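Local coordinates for protein rhamnogalacturonan endolyase YesW (Bacillus subtilis, PDB 2ZUX) that cleaves type I rhamnogalacturonan of plant cell walls by endo-acting elimination, releasing oligosaccharides, and needs calcium or manganese for activity, at residues Ala2-Val13 and Ala573-Pro583. Residues are numbered along the deposited sequence; the frame is centred on the assembly and turned at random.
Sequences ARQMEALNRGLV and AEQPKPNMYTP
Gln4 and Tyr581 meet where the two ends of the modelled chain pair as a short parallel sheet. Gln4 CA sits over one face of the Tyr581 ring in a CH-pi contact, 3.8 Å from the centroid and offset toward the rim. Ala2 O lies at the ring edge, 3.5 Å from Tyr581 CE2. Tyr581 CG stands between its backbone N and carbonyl carbon (chi1 68°), which lays the ring against Gln4 CA. One water joins Tyr581 OH to Gln4 OE1. With an alanine here instead of Tyr581, Gln4 CA is likely to lose the ring face it rests on, and the water its tyrosine partner.

Backbone bonds fix the register. Arg3 N donates to Asn579 O, Tyr581 N to Arg3 O at 2.9 Å, and Met5 N to Tyr581 O at 2.8 Å. Next to the strand pair, the Met5 and Met580 side chains cross at about a right angle, with Met5 CB 3.8 Å from Met580 CE. Farther along, Ala7 CB packs on Thr582 CB at 3.8 Å.

Second-shell partners hold the polar ends. Arg3 forms a salt bridge with Asp339, and Gln4 NE2 donates to Asp185 O, a residue of a calcium site. The two-stranded sheet lies against the beta-propeller, and from Ala7 the chain runs on into strand 13-17 of the seven-stranded N-terminal sheet.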
ATOM      1  N   ALA A   2      18.328 -13.572   5.336  1.00 17.36           N
ATOM      2  CA  ALA A   2      16.938 -13.819   4.849  1.00 16.26           C
ATOM      3  C   ALA A   2      15.923 -13.059   5.694  1.00 15.97           C
ATOM      4  O   ALA A   2      16.078 -12.957   6.911  1.00 16.39           O
ATOM      5  CB  ALA A   2      16.636 -15.310   4.877  1.00 16.75           C
ATOM      6  N   ARG A   3      14.891 -12.531   5.033  1.00 15.07           N
ATOM      7  CA  ARG A   3      13.831 -11.767   5.696  1.00 14.45           C
ATOM      8  C   ARG A   3      12.610 -12.612   5.993  1.00 13.29           C
ATOM      9  O   ARG A   3      12.208 -13.442   5.180  1.00 13.54           O
ATOM     10  CB  ARG A   3      13.355 -10.617   4.809  1.00 15.05           C
ATOM     11  CG  ARG A   3      14.319  -9.506   4.655  1.00 16.03           C
ATOM     12  CD  ARG A   3      13.638  -8.338   3.996  1.00 16.28           C
ATOM     13  NE  ARG A   3      14.550  -7.219   3.968  1.00 17.07           N
ATOM     14  CZ  ARG A   3      14.178  -5.948   3.951  1.00 14.10           C
ATOM     15  NH1 ARG A   3      12.889  -5.626   3.946  1.00 13.93           N
ATOM     16  NH2 ARG A   3      15.108  -5.010   3.941  1.00 15.65           N
ATOM     17  N   GLN A   4      11.991 -12.356   7.142  1.00 12.72           N
ATOM     18  CA  GLN A   4      10.681 -12.904   7.433  1.00 12.40           C
ATOM     19  C   GLN A   4       9.674 -12.423   6.385  1.00 11.96           C
ATOM     20  O   GLN A   4       9.540 -11.217   6.163  1.00 12.30           O
ATOM     21  CB  GLN A   4      10.231 -12.462   8.822  1.00 12.46           C
ATOM     22  CG  GLN A   4       8.858 -12.967   9.215  1.00 12.38           C
ATOM     23  CD  GLN A   4       8.227 -12.119  10.306  1.00 11.47           C
ATOM     24  OE1 GLN A   4       8.774 -11.978  11.402  1.00 12.40           O
ATOM     25  NE2 GLN A   4       7.077 -11.527  10.001  1.00 12.12           N
ATOM     26  N   MET A   5       9.000 -13.355   5.724  1.00 12.00           N
ATOM     27  CA  MET A   5       7.889 -13.027   4.816  1.00 12.04           C
ATOM     28  C   MET A   5       6.748 -14.015   5.063  1.00 12.56           C
ATOM     29  O   MET A   5       6.907 -14.971   5.823  1.00 12.88           O
ATOM     30  CB  MET A   5       8.345 -13.011   3.349  1.00 12.50           C
ATOM     31  CG  MET A   5       9.447 -11.976   3.071  1.00 12.68           C
ATOM     32  SD  MET A   5       8.958 -10.227   3.239  1.00 14.78           S
ATOM     33  CE  MET A   5       8.339  -9.890   1.586  1.00 15.89           C
ATOM     34  N   GLU A   6       5.600 -13.790   4.435  1.00 11.69           N
ATOM     35  CA  GLU A   6       4.399 -14.560   4.753  1.00 12.24           C
ATOM     36  C   GLU A   6       4.400 -15.930   4.111  1.00 12.29           C
ATOM     37  O   GLU A   6       4.763 -16.085   2.953  1.00 12.47           O
ATOM     38  CB  GLU A   6       3.149 -13.788   4.327  1.00 12.03           C
ATOM     39  CG  GLU A   6       2.862 -12.595   5.237  1.00 11.37           C
ATOM     40  CD  GLU A   6       2.219 -11.407   4.531  1.00 10.83           C
ATOM     41  OE1 GLU A   6       2.463 -11.208   3.319  1.00 10.95           O
ATOM     42  OE2 GLU A   6       1.494 -10.652   5.216  1.00 11.29           O
ATOM     43  N   ALA A   7       3.970 -16.924   4.880  1.00 12.36           N
ATOM     44  CA  ALA A   7       3.651 -18.230   4.314  1.00 13.14           C
ATOM     45  C   ALA A   7       2.328 -18.104   3.569  1.00 13.53           C
ATOM     46  O   ALA A   7       1.272 -17.918   4.183  1.00 14.82           O
ATOM     47  CB  ALA A   7       3.572 -19.289   5.412  1.00 13.47           C
ATOM     48  N   LEU A   8       2.396 -18.160   2.244  1.00 13.29           N
ATOM     49  CA  LEU A   8       1.225 -17.974   1.399  1.00 12.96           C
ATOM     50  C   LEU A   8       0.795 -19.290   0.788  1.00 13.19           C
ATOM     51  O   LEU A   8       1.632 -20.155   0.490  1.00 13.45           O
ATOM     52  CB  LEU A   8       1.510 -16.937   0.301  1.00 13.18           C
ATOM     53  CG  LEU A   8       1.719 -15.489   0.779  1.00 12.63           C
ATOM     54  CD1 LEU A   8       2.051 -14.574  -0.392  1.00 13.16           C
ATOM     55  CD2 LEU A   8       0.521 -14.938   1.563  1.00 12.69           C
ATOM     56  N   ASN A   9      -0.513 -19.450   0.612  1.00 12.76           N
ATOM     57  CA  ASN A   9      -1.019 -20.613  -0.106  1.00 13.02           C
ATOM     58  C   ASN A   9      -0.839 -20.396  -1.614  1.00 12.74           C
ATOM     59  O   ASN A   9      -0.191 -19.435  -2.032  1.00 12.97           O
ATOM     60  CB  ASN A   9      -2.454 -20.978   0.333  1.00 13.20           C
ATOM     61  CG  ASN A   9      -3.524 -20.033  -0.211  1.00 13.39           C
ATOM     62  OD1 ASN A   9      -3.256 -19.153  -1.038  1.00 12.68           O
ATOM     63  ND2 ASN A   9      -4.761 -20.234   0.246  1.00 14.53           N
ATOM     64  N   ARG A  10      -1.396 -21.271  -2.438  1.00 12.43           N
ATOM     65  CA  ARG A  10      -1.142 -21.203  -3.871  1.00 12.74           C
ATOM     66  C   ARG A  10      -1.778 -19.973  -4.527  1.00 12.51           C
ATOM     67  O   ARG A  10      -1.391 -19.584  -5.634  1.00 12.36           O
ATOM     68  CB  ARG A  10      -1.608 -22.506  -4.532  1.00 13.02           C
ATOM     69  CG  ARG A  10      -1.242 -22.678  -6.004  1.00 13.84           C
ATOM     70  CD  ARG A  10       0.232 -22.403  -6.278  1.00 15.56           C
ATOM     71  NE  ARG A  10       1.111 -23.369  -5.627  1.00 15.44           N
ATOM     72  CZ  ARG A  10       2.439 -23.286  -5.594  1.00 15.38           C
ATOM     73  NH1 ARG A  10       3.067 -22.265  -6.167  1.00 14.70           N
ATOM     74  NH2 ARG A  10       3.147 -24.233  -4.990  1.00 15.96           N
ATOM     75  N   GLY A  11      -2.739 -19.355  -3.844  1.00 12.45           N
ATOM     76  CA  GLY A  11      -3.445 -18.196  -4.388  1.00 12.82           C
ATOM     77  C   GLY A  11      -4.212 -18.532  -5.654  1.00 12.73           C
ATOM     78  O   GLY A  11      -4.447 -17.672  -6.498  1.00 13.02           O
ATOM     79  N   LEU A  12      -4.602 -19.797  -5.795  1.00 12.47           N
ATOM     80  CA  LEU A  12      -5.278 -20.263  -6.998  1.00 12.67           C
ATOM     81  C   LEU A  12      -6.612 -19.544  -7.199  1.00 12.81           C
ATOM     82  O   LEU A  12      -7.400 -19.422  -6.260  1.00 13.64           O
ATOM     83  CB  LEU A  12      -5.474 -21.788  -6.946  1.00 12.66           C
ATOM     84  CG  LEU A  12      -6.068 -22.457  -8.184  1.00 13.22           C
ATOM     85  CD1 LEU A  12      -5.147 -22.302  -9.379  1.00 13.91           C
ATOM     86  CD2 LEU A  12      -6.310 -23.930  -7.891  1.00 13.74           C
ATOM     87  N   VAL A  13      -6.838 -19.060  -8.416  1.00 12.89           N
ATOM     88  CA  VAL A  13      -8.085 -18.394  -8.785  1.00 13.52           C
ATOM     89  C   VAL A  13      -8.526 -18.888 -10.164  1.00 13.67           C
ATOM     90  O   VAL A  13      -7.687 -19.181 -11.021  1.00 13.75           O
ATOM     91  CB  VAL A  13      -7.935 -16.834  -8.739  1.00 13.76           C
ATOM     92  CG1 VAL A  13      -7.095 -16.309  -9.895  1.00 14.61           C
ATOM     93  CG2 VAL A  13      -9.292 -16.152  -8.721  1.00 14.57           C
ATOM     94  N   ALA A 573      16.243  -8.058 -16.507  1.00 19.89           N
ATOM     95  CA  ALA A 573      16.992  -9.278 -16.236  1.00 21.84           C
ATOM     96  C   ALA A 573      16.101 -10.259 -15.479  1.00 22.96           C
ATOM     97  O   ALA A 573      15.114  -9.855 -14.852  1.00 23.01           O
ATOM     98  CB  ALA A 573      18.233  -8.953 -15.428  1.00 22.15           C
ATOM     99  N   GLU A 574      16.444 -11.543 -15.539  1.00 24.32           N
ATOM    100  CA  GLU A 574      15.724 -12.564 -14.777  1.00 25.92           C
ATOM    101  C   GLU A 574      15.917 -12.337 -13.280  1.00 26.24           C
ATOM    102  O   GLU A 574      17.050 -12.264 -12.794  1.00 26.56           O
ATOM    103  CB  GLU A 574      16.149 -13.979 -15.198  1.00 26.32           C
ATOM    104  CG  GLU A 574      17.653 -14.194 -15.330  1.00 28.94           C
ATOM    105  CD  GLU A 574      18.029 -15.120 -16.477  1.00 32.05           C
ATOM    106  OE1 GLU A 574      19.188 -15.589 -16.496  1.00 33.63           O
ATOM    107  OE2 GLU A 574      17.180 -15.372 -17.364  1.00 34.10           O
ATOM    108  N   GLN A 575      14.804 -12.197 -12.562  1.00 26.83           N
ATOM    109  CA  GLN A 575      14.832 -11.912 -11.127  1.00 27.28           C
ATOM    110  C   GLN A 575      15.336 -13.107 -10.314  1.00 27.48           C
ATOM    111  O   GLN A 575      14.944 -14.252 -10.572  1.00 27.72           O
ATOM    112  CB  GLN A 575      13.455 -11.451 -10.620  1.00 27.33           C
ATOM    113  CG  GLN A 575      12.276 -12.221 -11.218  1.00 26.84           C
ATOM    114  CD  GLN A 575      11.069 -12.363 -10.291  1.00 26.08           C
ATOM    115  OE1 GLN A 575      10.203 -13.193 -10.542  1.00 23.29           O
ATOM    116  NE2 GLN A 575      11.007 -11.561  -9.228  1.00 24.96           N
ATOM    117  N   PRO A 576      16.224 -12.842  -9.338  1.00 28.00           N
ATOM    118  CA  PRO A 576      16.648 -13.879  -8.410  1.00 27.78           C
ATOM    119  C   PRO A 576      15.529 -14.238  -7.434  1.00 27.38           C
ATOM    120  O   PRO A 576      14.605 -13.442  -7.215  1.00 27.51           O
ATOM    121  CB  PRO A 576      17.806 -13.220  -7.657  1.00 27.90           C
ATOM    122  CG  PRO A 576      17.506 -11.769  -7.710  1.00 28.30           C
ATOM    123  CD  PRO A 576      16.879 -11.551  -9.055  1.00 28.16           C
ATOM    124  N   LYS A 577      15.619 -15.442  -6.881  1.00 26.83           N
ATOM    125  CA  LYS A 577      14.713 -15.913  -5.847  1.00 26.20           C
ATOM    126  C   LYS A 577      14.803 -14.993  -4.627  1.00 25.13           C
ATOM    127  O   LYS A 577      15.903 -14.614  -4.217  1.00 25.50           O
ATOM    128  CB  LYS A 577      15.084 -17.349  -5.468  1.00 26.28           C
ATOM    129  CG  LYS A 577      14.119 -18.050  -4.531  1.00 26.65           C
ATOM    130  CD  LYS A 577      14.675 -19.397  -4.086  1.00 27.07           C
ATOM    131  CE  LYS A 577      13.938 -19.940  -2.871  1.00 28.64           C
ATOM    132  NZ  LYS A 577      13.949 -18.987  -1.715  1.00 30.08           N
ATOM    133  N   PRO A 578      13.643 -14.602  -4.061  1.00 24.00           N
ATOM    134  CA  PRO A 578      13.633 -13.825  -2.823  1.00 23.09           C
ATOM    135  C   PRO A 578      14.427 -14.517  -1.711  1.00 21.99           C
ATOM    136  O   PRO A 578      14.341 -15.741  -1.553  1.00 21.62           O
ATOM    137  CB  PRO A 578      12.147 -13.774  -2.453  1.00 23.23           C
ATOM    138  CG  PRO A 578      11.426 -13.973  -3.722  1.00 23.86           C
ATOM    139  CD  PRO A 578      12.282 -14.861  -4.563  1.00 23.71           C
ATOM    140  N   ASN A 579      15.209 -13.733  -0.973  1.00 20.99           N
ATOM    141  CA  ASN A 579      15.946 -14.232   0.179  1.00 20.21           C
ATOM    142  C   ASN A 579      15.052 -14.110   1.405  1.00 19.29           C
ATOM    143  O   ASN A 579      15.030 -13.077   2.075  1.00 18.95           O
ATOM    144  CB  ASN A 579      17.260 -13.465   0.376  1.00 21.03           C
ATOM    145  CG  ASN A 579      18.172 -14.120   1.400  1.00 21.56           C
ATOM    146  OD1 ASN A 579      17.945 -15.256   1.816  1.00 23.60           O
ATOM    147  ND2 ASN A 579      19.215 -13.401   1.809  1.00 24.26           N
ATOM    148  N   MET A 580      14.301 -15.169   1.678  1.00 18.10           N
ATOM    149  CA  MET A 580      13.246 -15.108   2.685  1.00 17.64           C
ATOM    150  C   MET A 580      13.090 -16.403   3.465  1.00 17.28           C
ATOM    151  O   MET A 580      13.524 -17.468   3.024  1.00 17.51           O
ATOM    152  CB  MET A 580      11.907 -14.747   2.024  1.00 17.45           C
ATOM    153  CG  MET A 580      11.480 -15.691   0.899  1.00 18.00           C
ATOM    154  SD  MET A 580       9.798 -15.405   0.334  1.00 18.58           S
ATOM    155  CE  MET A 580       8.872 -16.316   1.562  1.00 19.11           C
ATOM    156  N   TYR A 581      12.475 -16.294   4.634  1.00 16.68           N
ATOM    157  CA  TYR A 581      11.949 -17.445   5.350  1.00 16.26           C
ATOM    158  C   TYR A 581      10.535 -17.100   5.793  1.00 16.78           C
ATOM    159  O   TYR A 581      10.160 -15.918   5.827  1.00 16.64           O
ATOM    160  CB  TYR A 581      12.825 -17.793   6.564  1.00 16.07           C
ATOM    161  CG  TYR A 581      12.800 -16.762   7.672  1.00 15.24           C
ATOM    162  CD1 TYR A 581      11.882 -16.859   8.720  1.00 14.64           C
ATOM    163  CD2 TYR A 581      13.705 -15.702   7.680  1.00 15.22           C
ATOM    164  CE1 TYR A 581      11.854 -15.919   9.737  1.00 15.12           C
ATOM    165  CE2 TYR A 581      13.686 -14.755   8.696  1.00 15.03           C
ATOM    166  CZ  TYR A 581      12.762 -14.874   9.722  1.00 15.53           C
ATOM    167  OH  TYR A 581      12.739 -13.947  10.729  1.00 15.85           O
ATOM    168  N   THR A 582       9.748 -18.115   6.121  1.00 17.00           N
ATOM    169  CA  THR A 582       8.422 -17.872   6.682  1.00 18.13           C
ATOM    170  C   THR A 582       8.373 -18.366   8.130  1.00 18.91           C
ATOM    171  O   THR A 582       9.159 -19.238   8.510  1.00 19.28           O
ATOM    172  CB  THR A 582       7.298 -18.539   5.852  1.00 17.88           C
ATOM    173  OG1 THR A 582       7.368 -19.964   5.994  1.00 20.00           O
ATOM    174  CG2 THR A 582       7.412 -18.174   4.376  1.00 17.71           C
ATOM    175  N   PRO A 583       7.480 -17.788   8.957  1.00 19.60           N
ATOM    176  CA  PRO A 583       7.263 -18.341  10.296  1.00 20.31           C
ATOM    177  C   PRO A 583       6.836 -19.811  10.253  1.00 21.07           C
ATOM    178  O   PRO A 583       7.164 -20.569  11.164  1.00 22.94           O
ATOM    179  CB  PRO A 583       6.127 -17.478  10.843  1.00 20.05           C
ATOM    180  CG  PRO A 583       6.279 -16.175  10.122  1.00 19.79           C
ATOM    181  CD  PRO A 583       6.682 -16.565   8.740  1.00 19.53           C
TER
HETATM  182  O   HOH W   1      10.629 -13.872  12.292  1.00 15.12           O